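Local coordinates for protein phosphopantothenoylcysteine decarboxylase (Cryptococcus neoformans, PDB 6EOA) that probably decarboxylates phosphopantothenoylcysteine during coenzyme A biosynthesis, and binds flavin mononucleotide where its subunits meet, at residues Gly119-Leu123 / His124-Arg128; Arg104-Thr107 / Asp108-Trp112; Leu144-Ala148 / Gly149-Asp153. All coordinates share one frame; numbering follows the deposited sequence.

Interaction 1 (Gly119-Leu123 / His124-Arg128). With FMN (flavin mononucleotide), chain B.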
loop_
_atom_site.group_PDB
_atom_site.type_symbol
_atom_site.label_atom_id
_atom_site.label_comp_id
_atom_site.label_asym_id
_atom_site.label_seq_id
_atom_site.Cartn_x
_atom_site.Cartn_y
_atom_site.Cartn_z
ATOM N N GLY A 119 -13.577 19.432 13.588
ATOM C CA GLY A 119 -13.431 20.867 13.423
ATOM C C GLY A 119 -11.982 21.315 13.415
ATOM O O GLY A 119 -11.655 22.386 12.901
ATOM N N GLU A 120 -11.113 20.494 13.994
ATOM C CA GLU A 120 -9.684 20.781 14.026
ATOM C C GLU A 120 -9.107 20.748 12.611
ATOM O O GLU A 120 -9.643 20.061 11.741
ATOM C CB GLU A 120 -8.958 19.779 14.928
ATOM C CG GLU A 120 -9.704 19.450 16.211
ATOM C CD GLU A 120 -8.813 18.808 17.258
ATOM O OE1 GLU A 120 -7.667 18.437 16.923
ATOM O OE2 GLU A 120 -9.259 18.677 18.418
ATOM N N PRO A 121 -8.021 21.500 12.371
ATOM C CA PRO A 121 -7.424 21.509 11.031
ATOM C C PRO A 121 -6.756 20.182 10.677
ATOM O O PRO A 121 -6.192 19.516 11.546
ATOM C CB PRO A 121 -6.389 22.635 11.118
ATOM C CG PRO A 121 -6.043 22.713 12.563
ATOM C CD PRO A 121 -7.320 22.410 13.293
ATOM N N ILE A 122 -6.835 19.808 9.405
ATOM C CA ILE A 122 -6.185 18.602 8.909
ATOM C C ILE A 122 -4.833 18.979 8.324
ATOM O O ILE A 122 -4.749 19.886 7.499
ATOM C CB ILE A 122 -7.038 17.900 7.842
ATOM C CG1 ILE A 122 -8.453 17.657 8.372
ATOM C CG2 ILE A 122 -6.380 16.600 7.407
ATOM C CD1 ILE A 122 -9.444 17.238 7.309
ATOM N N LEU A 123 -3.781 18.283 8.744
ATOM C CA LEU A 123 -2.416 18.698 8.425
ATOM C C LEU A 123 -2.133 18.798 6.924
ATOM O O LEU A 123 -1.596 19.808 6.466
ATOM C CB LEU A 123 -1.406 17.747 9.069
ATOM C CG LEU A 123 0.064 18.102 8.832
ATOM C CD1 LEU A 123 0.361 19.531 9.286
ATOM C CD2 LEU A 123 0.986 17.112 9.529
ATOM N N HIS A 124 -2.496 17.773 6.154
ATOM C CA HIS A 124 -2.164 17.778 4.729
ATOM C C HIS A 124 -2.972 18.837 3.978
ATOM O O HIS A 124 -2.588 19.259 2.885
ATOM C CB HIS A 124 -2.366 16.386 4.104
ATOM C CG HIS A 124 -3.796 15.947 4.014
ATOM N ND1 HIS A 124 -4.354 15.045 4.894
ATOM C CD2 HIS A 124 -4.773 16.262 3.130
ATOM C CE1 HIS A 124 -5.616 14.833 4.565
ATOM N NE2 HIS A 124 -5.896 15.562 3.500
ATOM N N ILE A 125 -4.080 19.271 4.570
ATOM C CA ILE A 125 -4.851 20.381 4.015
ATOM C C ILE A 125 -4.139 21.698 4.309
ATOM O O ILE A 125 -3.995 22.545 3.429
ATOM C CB ILE A 125 -6.287 20.428 4.583
ATOM C CG1 ILE A 125 -7.069 19.178 4.169
ATOM C CG2 ILE A 125 -7.013 21.683 4.113
ATOM C CD1 ILE A 125 -7.116 18.947 2.671
ATOM N N GLU A 126 -3.683 21.858 5.548
ATOM C CA GLU A 126 -2.942 23.053 5.945
ATOM C C GLU A 126 -1.672 23.228 5.114
ATOM O O GLU A 126 -1.313 24.345 4.737
ATOM C CB GLU A 126 -2.583 22.995 7.431
ATOM C CG GLU A 126 -3.772 22.828 8.363
ATOM C CD GLU A 126 -4.734 24.001 8.311
ATOM O OE1 GLU A 126 -4.650 24.878 9.199
ATOM O OE2 GLU A 126 -5.583 24.041 7.393
ATOM N N LEU A 127 -0.998 22.117 4.830
ATOM C CA LEU A 127 0.240 22.148 4.059
ATOM C C LEU A 127 -0.022 22.492 2.594
ATOM O O LEU A 127 0.778 23.182 1.960
ATOM C CB LEU A 127 0.968 20.806 4.168
ATOM C CG LEU A 127 1.751 20.579 5.463
ATOM C CD1 LEU A 127 2.145 19.124 5.609
ATOM C CD2 LEU A 127 2.990 21.471 5.496
ATOM N N ARG A 128 -1.143 22.010 2.062
ATOM C CA ARG A 128 -1.528 22.317 0.688
ATOM C C ARG A 128 -1.787 23.807 0.499
ATOM O O ARG A 128 -1.382 24.397 -0.503
ATOM C CB ARG A 128 -2.774 21.534 0.287
ATOM C CG ARG A 128 -3.385 22.029 -1.011
ATOM C CD ARG A 128 -4.862 21.736 -1.069
ATOM N NE ARG A 128 -5.674 22.713 -0.355
ATOM C CZ ARG A 128 -6.954 22.525 -0.054
ATOM N NH1 ARG A 128 -7.551 21.391 -0.400
ATOM N NH2 ARG A 128 -7.635 23.462 0.594
HETATM N N1 FMN B . -9.399 11.195 2.832
HETATM C C2 FMN B . -10.534 11.228 2.046
HETATM O O2 FMN B . -10.535 10.663 0.951
HETATM N N3 FMN B . -11.661 11.903 2.487
HETATM C C4 FMN B . -11.659 12.543 3.712
HETATM O O4 FMN B . -12.667 13.137 4.095
HETATM C C4A FMN B . -10.515 12.509 4.508
HETATM N N5 FMN B . -10.496 13.142 5.737
HETATM C C5A FMN B . -9.358 13.098 6.522
HETATM C C6 FMN B . -9.337 13.730 7.763
HETATM C C7 FMN B . -8.193 13.686 8.554
HETATM C C7M FMN B . -8.173 14.374 9.890
HETATM C C8 FMN B . -7.067 13.004 8.100
HETATM C C8M FMN B . -5.820 12.945 8.934
HETATM C C9 FMN B . -7.088 12.373 6.864
HETATM C C9A FMN B . -8.230 12.417 6.072
HETATM N N10 FMN B . -8.250 11.783 4.843
HETATM C C10 FMN B . -9.385 11.828 4.059
HETATM C "C1'" FMN B . -7.036 11.050 4.353
HETATM C "C2'" FMN B . -7.161 9.564 4.671
HETATM O "O2'" FMN B . -7.615 9.368 5.996
HETATM C "C3'" FMN B . -5.821 8.869 4.478
HETATM O "O3'" FMN B . -5.523 8.880 3.100
HETATM C "C4'" FMN B . -5.880 7.436 4.994
HETATM O "O4'" FMN B . -4.579 6.899 5.096
HETATM C "C5'" FMN B . -6.723 6.578 4.061
HETATM O "O5'" FMN B . -6.970 5.330 4.665
HETATM P P FMN B . -8.207 4.421 4.163
HETATM O O1P FMN B . -7.842 3.798 2.835
HETATM O O2P FMN B . -9.469 5.237 3.996
HETATM O O3P FMN B . -8.443 3.349 5.193
#
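I122 and H124 project side by side toward the flavin, and I122 CG2 meets the imidazole obliquely, 3.4 Å from H124 CE1. The other branch of I122 turns to the cofactor: CG1 lies 3.6 Å from FMN C7M, and CD1 stands above the flavin plane near its rim, 3.5 Å from FMN C6. H124 offers its edge instead, with FMN C9 close to the imidazole plane and 3.7 Å from H124 CE1. With chi1 at 69°, H124 CG sits between the backbone N and the carbonyl carbon, which brings the ring alongside I122.

Behind this first shell, the opening turn of helix 123-130 fixes the backbone. I122, at the N-cap position, accepts a good bond at its carbonyl O from E126 N (3.0 Å, 163°) and a weak one from I125 N. L127 N likewise bonds L123 O, while L123 CG and L127 CD1 pack 4.0 Å apart. E126 folds back at chi2 (-63°) over P121 and forms a salt bridge with R129. L155 and S158 of helix 155-162, and M179 of the second subunit, also pack on H124.

I122 and H124 thus give the dimethylbenzene end of the flavin a van der Waals surface, partly aliphatic and partly an imidazole edge, whereas several hydrogen bonds to FMN come from the second subunit.

Interaction 2 (Arg104-Thr107 / Asp108-Trp112). With FMN (flavin mononucleotide), chain B.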
loop_
_atom_site.group_PDB
_atom_site.type_symbol
_atom_site.label_atom_id
_atom_site.label_comp_id
_atom_site.label_asym_id
_atom_site.label_seq_id
_atom_site.Cartn_x
_atom_site.Cartn_y
_atom_site.Cartn_z
ATOM N N ARG A 104 10.042 22.216 11.063
ATOM C CA ARG A 104 9.711 20.907 11.597
ATOM C C ARG A 104 9.616 19.881 10.476
ATOM O O ARG A 104 9.069 20.152 9.406
ATOM C CB ARG A 104 8.406 20.958 12.402
ATOM C CG ARG A 104 7.471 19.788 12.134
ATOM C CD ARG A 104 6.463 19.606 13.258
ATOM N NE ARG A 104 7.056 18.959 14.427
ATOM C CZ ARG A 104 6.361 18.324 15.368
ATOM N NH1 ARG A 104 5.038 18.243 15.284
ATOM N NH2 ARG A 104 6.990 17.765 16.394
ATOM N N VAL A 105 10.177 18.706 10.729
ATOM C CA VAL A 105 10.028 17.577 9.830
ATOM C C VAL A 105 8.731 16.852 10.171
ATOM O O VAL A 105 8.657 16.158 11.182
ATOM C CB VAL A 105 11.221 16.603 9.934
ATOM C CG1 VAL A 105 10.960 15.349 9.121
ATOM C CG2 VAL A 105 12.514 17.287 9.490
ATOM N N TRP A 106 7.706 17.037 9.341
ATOM C CA TRP A 106 6.406 16.411 9.573
ATOM C C TRP A 106 6.408 14.942 9.150
ATOM O O TRP A 106 6.952 14.592 8.098
ATOM C CB TRP A 106 5.297 17.154 8.816
ATOM C CG TRP A 106 5.139 18.610 9.172
ATOM C CD1 TRP A 106 5.631 19.682 8.478
ATOM C CD2 TRP A 106 4.425 19.153 10.291
ATOM N NE1 TRP A 106 5.274 20.854 9.098
ATOM C CE2 TRP A 106 4.535 20.558 10.213
ATOM C CE3 TRP A 106 3.707 18.589 11.351
ATOM C CZ2 TRP A 106 3.953 21.406 11.156
ATOM C CZ3 TRP A 106 3.130 19.431 12.286
ATOM C CH2 TRP A 106 3.258 20.824 12.184
ATOM N N THR A 107 5.786 14.095 9.966
ATOM C CA THR A 107 5.629 12.676 9.654
ATOM C C THR A 107 4.149 12.272 9.690
ATOM O O THR A 107 3.295 13.074 10.079
ATOM C CB THR A 107 6.419 11.791 10.639
ATOM O OG1 THR A 107 5.894 11.959 11.961
ATOM C CG2 THR A 107 7.902 12.172 10.636
ATOM N N ASP A 108 3.853 11.036 9.283
ATOM C CA ASP A 108 2.480 10.523 9.283
ATOM C C ASP A 108 1.845 10.612 10.670
ATOM O O ASP A 108 0.662 10.921 10.800
ATOM C CB ASP A 108 2.437 9.067 8.797
ATOM C CG ASP A 108 2.830 8.923 7.343
ATOM O OD1 ASP A 108 2.628 9.878 6.568
ATOM O OD2 ASP A 108 3.339 7.847 6.968
ATOM N N GLU A 109 2.649 10.343 11.698
ATOM C CA GLU A 109 2.191 10.354 13.085
ATOM C C GLU A 109 1.554 11.688 13.480
ATOM O O GLU A 109 0.537 11.713 14.179
ATOM C CB GLU A 109 3.355 10.040 14.035
ATOM C CG GLU A 109 3.739 8.559 14.125
ATOM C CD GLU A 109 4.270 8.000 12.815
ATOM O OE1 GLU A 109 3.703 6.999 12.324
ATOM O OE2 GLU A 109 5.247 8.562 12.273
ATOM N N ASP A 110 2.152 12.790 13.034
ATOM C CA ASP A 110 1.667 14.124 13.392
ATOM C C ASP A 110 0.245 14.370 12.905
ATOM O O ASP A 110 -0.514 15.114 13.525
ATOM C CB ASP A 110 2.586 15.208 12.820
ATOM C CG ASP A 110 4.010 15.090 13.318
ATOM O OD1 ASP A 110 4.204 14.892 14.534
ATOM O OD2 ASP A 110 4.934 15.181 12.485
ATOM N N GLU A 111 -0.112 13.741 11.792
ATOM C CA GLU A 111 -1.400 13.996 11.166
ATOM C C GLU A 111 -2.554 13.413 11.972
ATOM O O GLU A 111 -3.675 13.915 11.915
ATOM C CB GLU A 111 -1.416 13.437 9.746
ATOM C CG GLU A 111 -2.439 14.100 8.847
ATOM C CD GLU A 111 -2.372 13.598 7.423
ATOM O OE1 GLU A 111 -1.737 12.548 7.190
ATOM O OE2 GLU A 111 -2.954 14.255 6.538
ATOM N N TRP A 112 -2.277 12.356 12.729
ATOM C CA TRP A 112 -3.320 11.682 13.494
ATOM C C TRP A 112 -3.263 12.037 14.979
ATOM O O TRP A 112 -3.709 11.267 15.828
ATOM C CB TRP A 112 -3.220 10.171 13.294
ATOM C CG TRP A 112 -3.416 9.781 11.863
ATOM C CD1 TRP A 112 -2.452 9.392 10.974
ATOM C CD2 TRP A 112 -4.651 9.771 11.143
ATOM N NE1 TRP A 112 -3.015 9.129 9.750
ATOM C CE2 TRP A 112 -4.368 9.355 9.827
ATOM C CE3 TRP A 112 -5.976 10.065 11.485
ATOM C CZ2 TRP A 112 -5.354 9.226 8.853
ATOM C CZ3 TRP A 112 -6.955 9.938 10.519
ATOM C CH2 TRP A 112 -6.641 9.520 9.217
HETATM N N1 FMN B . -9.399 11.195 2.832
HETATM C C2 FMN B . -10.534 11.228 2.046
HETATM O O2 FMN B . -10.535 10.663 0.951
HETATM N N3 FMN B . -11.661 11.903 2.487
HETATM C C4 FMN B . -11.659 12.543 3.712
HETATM O O4 FMN B . -12.667 13.137 4.095
HETATM C C4A FMN B . -10.515 12.509 4.508
HETATM N N5 FMN B . -10.496 13.142 5.737
HETATM C C5A FMN B . -9.358 13.098 6.522
HETATM C C6 FMN B . -9.337 13.730 7.763
HETATM C C7 FMN B . -8.193 13.686 8.554
HETATM C C7M FMN B . -8.173 14.374 9.890
HETATM C C8 FMN B . -7.067 13.004 8.100
HETATM C C8M FMN B . -5.820 12.945 8.934
HETATM C C9 FMN B . -7.088 12.373 6.864
HETATM C C9A FMN B . -8.230 12.417 6.072
HETATM N N10 FMN B . -8.250 11.783 4.843
HETATM C C10 FMN B . -9.385 11.828 4.059
HETATM C "C1'" FMN B . -7.036 11.050 4.353
HETATM C "C2'" FMN B . -7.161 9.564 4.671
HETATM O "O2'" FMN B . -7.615 9.368 5.996
HETATM C "C3'" FMN B . -5.821 8.869 4.478
HETATM O "O3'" FMN B . -5.523 8.880 3.100
HETATM C "C4'" FMN B . -5.880 7.436 4.994
HETATM O "O4'" FMN B . -4.579 6.899 5.096
HETATM C "C5'" FMN B . -6.723 6.578 4.061
HETATM O "O5'" FMN B . -6.970 5.330 4.665
HETATM P P FMN B . -8.207 4.421 4.163
HETATM O O1P FMN B . -7.842 3.798 2.835
HETATM O O2P FMN B . -9.469 5.237 3.996
HETATM O O3P FMN B . -8.443 3.349 5.193
#
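W106 and R104 flank the carboxylate of D110 with two flat groups. The indole has R104 CD over one face, 3.3 Å above its plane and displaced toward the rim, while D110 CB comes in at its edge, 3.9 Å from W106 CE3; the carboxylate stands almost perpendicular to the ring. The R104 guanidinium has W106 CZ3 at its edge and D110 over one face. Guanidinium and carboxylate planes are 23° apart, but D110 OD1 lies well out of the guanidinium plane, so its salt bridge with R104 NH1 (3.5 Å) is one of charge, with no N-H aimed at the oxygen. At the far end, the indole of W112 carries FMN C8M over one face, 3.5 Å above the plane, and meets FMN O2' at its edge, 3.4 Å from W112 CH2; Y75 of the second subunit stacks on the same residue.

A nearly straight bond (172°) runs from T107 N to D110 OD2, 2.9 Å long. It uses the anti side of the carboxylate oxygen, somewhat out of its plane. The torsion at D110 (chi1 -59°) places CG beside its own backbone N and turns the acid back over the T107 peptide. In return D110 N gives a weak bond to T107 O (3.2 Å). W106 NE1 is bonded to Q66, and D108 OD1 to the backbone of L155.

An aspartate that reaches back three residues to a backbone N-H here secures the passage from strand 105-106 into the short helix 108-111. This is a strand-to-helix junction at the edge of the parallel, Rossmann-like sheet of the flavin-containing cysteine decarboxylases, and it leads directly to W112, which packs on the FMN.

Interaction 3 (Leu144-Ala148 / Gly149-Asp153). With FMN (flavin mononucleotide), chain B.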
loop_
_atom_site.group_PDB
_atom_site.type_symbol
_atom_site.label_atom_id
_atom_site.label_comp_id
_atom_site.label_asym_id
_atom_site.label_seq_id
_atom_site.Cartn_x
_atom_site.Cartn_y
_atom_site.Cartn_z
ATOM N N LEU A 144 6.800 7.071 -6.368
ATOM C CA LEU A 144 6.427 7.320 -7.754
ATOM C C LEU A 144 5.258 6.430 -8.164
ATOM O O LEU A 144 4.294 6.893 -8.772
ATOM C CB LEU A 144 7.622 7.090 -8.684
ATOM C CG LEU A 144 7.292 7.147 -10.176
ATOM C CD1 LEU A 144 6.747 8.520 -10.558
ATOM C CD2 LEU A 144 8.508 6.792 -11.027
ATOM N N ALA A 145 5.355 5.149 -7.826
ATOM C CA ALA A 145 4.293 4.190 -8.112
ATOM C C ALA A 145 3.007 4.542 -7.363
ATOM O O ALA A 145 1.915 4.458 -7.923
ATOM C CB ALA A 145 4.747 2.778 -7.755
ATOM N N LYS A 146 3.136 4.938 -6.099
ATOM C CA LYS A 146 1.966 5.316 -5.304
ATOM C C LYS A 146 1.282 6.559 -5.865
ATOM O O LYS A 146 0.052 6.621 -5.930
ATOM C CB LYS A 146 2.351 5.561 -3.847
ATOM C CG LYS A 146 2.698 4.304 -3.060
ATOM C CD LYS A 146 2.398 4.520 -1.591
ATOM C CE LYS A 146 3.495 3.979 -0.693
ATOM N NZ LYS A 146 3.470 2.495 -0.562
ATOM N N ILE A 147 2.083 7.544 -6.261
ATOM C CA ILE A 147 1.560 8.771 -6.856
ATOM C C ILE A 147 0.819 8.465 -8.153
ATOM O O ILE A 147 -0.306 8.929 -8.363
ATOM C CB ILE A 147 2.683 9.792 -7.138
ATOM C CG1 ILE A 147 3.266 10.319 -5.827
ATOM C CG2 ILE A 147 2.157 10.950 -7.980
ATOM C CD1 ILE A 147 4.553 11.101 -5.995
ATOM N N ALA A 148 1.454 7.676 -9.015
ATOM C CA ALA A 148 0.860 7.286 -10.288
ATOM C C ALA A 148 -0.397 6.458 -10.065
ATOM O O ALA A 148 -1.325 6.497 -10.870
ATOM C CB ALA A 148 1.862 6.513 -11.128
ATOM N N GLY A 149 -0.425 5.713 -8.966
ATOM C CA GLY A 149 -1.567 4.880 -8.640
ATOM C C GLY A 149 -2.682 5.615 -7.918
ATOM O O GLY A 149 -3.793 5.103 -7.804
ATOM N N GLY A 150 -2.391 6.816 -7.424
ATOM C CA GLY A 150 -3.393 7.615 -6.740
ATOM C C GLY A 150 -3.590 7.201 -5.296
ATOM O O GLY A 150 -4.524 7.648 -4.629
ATOM N N ILE A 151 -2.702 6.340 -4.813
ATOM C CA ILE A 151 -2.740 5.884 -3.432
ATOM C C ILE A 151 -2.301 6.995 -2.488
ATOM O O ILE A 151 -1.300 7.663 -2.736
ATOM C CB ILE A 151 -1.848 4.649 -3.246
ATOM C CG1 ILE A 151 -2.499 3.448 -3.925
ATOM C CG2 ILE A 151 -1.618 4.360 -1.770
ATOM C CD1 ILE A 151 -1.737 2.181 -3.755
ATOM N N CYS A 152 -3.053 7.200 -1.408
ATOM C CA CYS A 152 -2.747 8.291 -0.490
ATOM C C CYS A 152 -2.929 7.933 0.982
ATOM O O CYS A 152 -3.630 8.632 1.711
ATOM C CB CYS A 152 -3.595 9.521 -0.834
ATOM S SG CYS A 152 -5.306 9.178 -1.298
ATOM N N ASP A 153 -2.266 6.866 1.428
ATOM C CA ASP A 153 -2.373 6.429 2.820
ATOM C C ASP A 153 -1.201 6.908 3.676
ATOM O O ASP A 153 -0.790 6.235 4.621
ATOM C CB ASP A 153 -2.499 4.898 2.903
ATOM C CG ASP A 153 -1.395 4.167 2.149
ATOM O OD1 ASP A 153 -0.419 4.815 1.713
ATOM O OD2 ASP A 153 -1.504 2.929 2.002
HETATM N N1 FMN B . -9.399 11.195 2.832
HETATM C C2 FMN B . -10.534 11.228 2.046
HETATM O O2 FMN B . -10.535 10.663 0.951
HETATM N N3 FMN B . -11.661 11.903 2.487
HETATM C C4 FMN B . -11.659 12.543 3.712
HETATM O O4 FMN B . -12.667 13.137 4.095
HETATM C C4A FMN B . -10.515 12.509 4.508
HETATM N N5 FMN B . -10.496 13.142 5.737
HETATM C C5A FMN B . -9.358 13.098 6.522
HETATM C C6 FMN B . -9.337 13.730 7.763
HETATM C C7 FMN B . -8.193 13.686 8.554
HETATM C C7M FMN B . -8.173 14.374 9.890
HETATM C C8 FMN B . -7.067 13.004 8.100
HETATM C C8M FMN B . -5.820 12.945 8.934
HETATM C C9 FMN B . -7.088 12.373 6.864
HETATM C C9A FMN B . -8.230 12.417 6.072
HETATM N N10 FMN B . -8.250 11.783 4.843
HETATM C C10 FMN B . -9.385 11.828 4.059
HETATM C "C1'" FMN B . -7.036 11.050 4.353
HETATM C "C2'" FMN B . -7.161 9.564 4.671
HETATM O "O2'" FMN B . -7.615 9.368 5.996
HETATM C "C3'" FMN B . -5.821 8.869 4.478
HETATM O "O3'" FMN B . -5.523 8.880 3.100
HETATM C "C4'" FMN B . -5.880 7.436 4.994
HETATM O "O4'" FMN B . -4.579 6.899 5.096
HETATM C "C5'" FMN B . -6.723 6.578 4.061
HETATM O "O5'" FMN B . -6.970 5.330 4.665
HETATM P P FMN B . -8.207 4.421 4.163
HETATM O O1P FMN B . -7.842 3.798 2.835
HETATM O O2P FMN B . -9.469 5.237 3.996
HETATM O O3P FMN B . -8.443 3.349 5.193
#
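Chi1 of -72° sets K146 CG beside the backbone N, and an extended chi2 (-152°) carries CD on to I151, whose CG2 lies anti to its own backbone N. The methylene CD of K146 and the CG2 methyl of I151 then cross at an angle, 4.0 Å apart; bends at chi3 and chi4 beyond this point set the course of the amino end. The helix ends at G150, whose positive phi (81°) favours glycine; with the bonds back into the last turn this makes a Schellman motif. K146 O takes the bond from I151 N (3.0 Å) and a weak one from G150 N, while G150 N also reaches I147 O (3.1 Å), approaching from above that carbonyl plane. One residue earlier, G149 N bonds A145 O at 2.9 Å.

The charged ends are engaged beyond this turn. K146 NZ forms salt bridges with D142 and with D153 of the third subunit, and D153 pairs in the same way with K146 of the second subunit, so the turn is repeatedly tied into subunit contacts. K146 NZ and D153 OD1 of this chain are 5.1 Å apart, opposite charges not in contact. After the turn, C152 O approaches FMN O3' at 2.4 Å, a modelled distance too short to be taken literally; it also accepts a bond from S158 OG. C152 N is bonded to D142 of the second subunit.

Within the subunit, L144 packs on strand 133-139 and helix 183-195, and I147 reaches both of these and helix 155-162, so the end of helix 141-149 is wedged between the sheet and two helices while the segment after it runs on to the flavin.

Interactions 1 and 2 belong to one patch: L123 CD2 packs on W106 CE3 at 3.6 Å, and L123 also packs on D110 and E111, joining the start of helix 123-130 to the edge strand 105-106 and helix 108-111. Interaction 3 lies apart, with its centre about 20 Å from that of interaction 1 and 19 Å from that of interaction 2. Interaction 2 is a surface contact held by a carboxylate; the other two are partly buried and rely mainly on backbone bonds, one at the beginning of a helix and one at the end. All three touch the same FMN: interactions 1 and 2 at its dimethylbenzene end, with W112 also beside the ribityl chain, and interaction 3 at the ribityl chain.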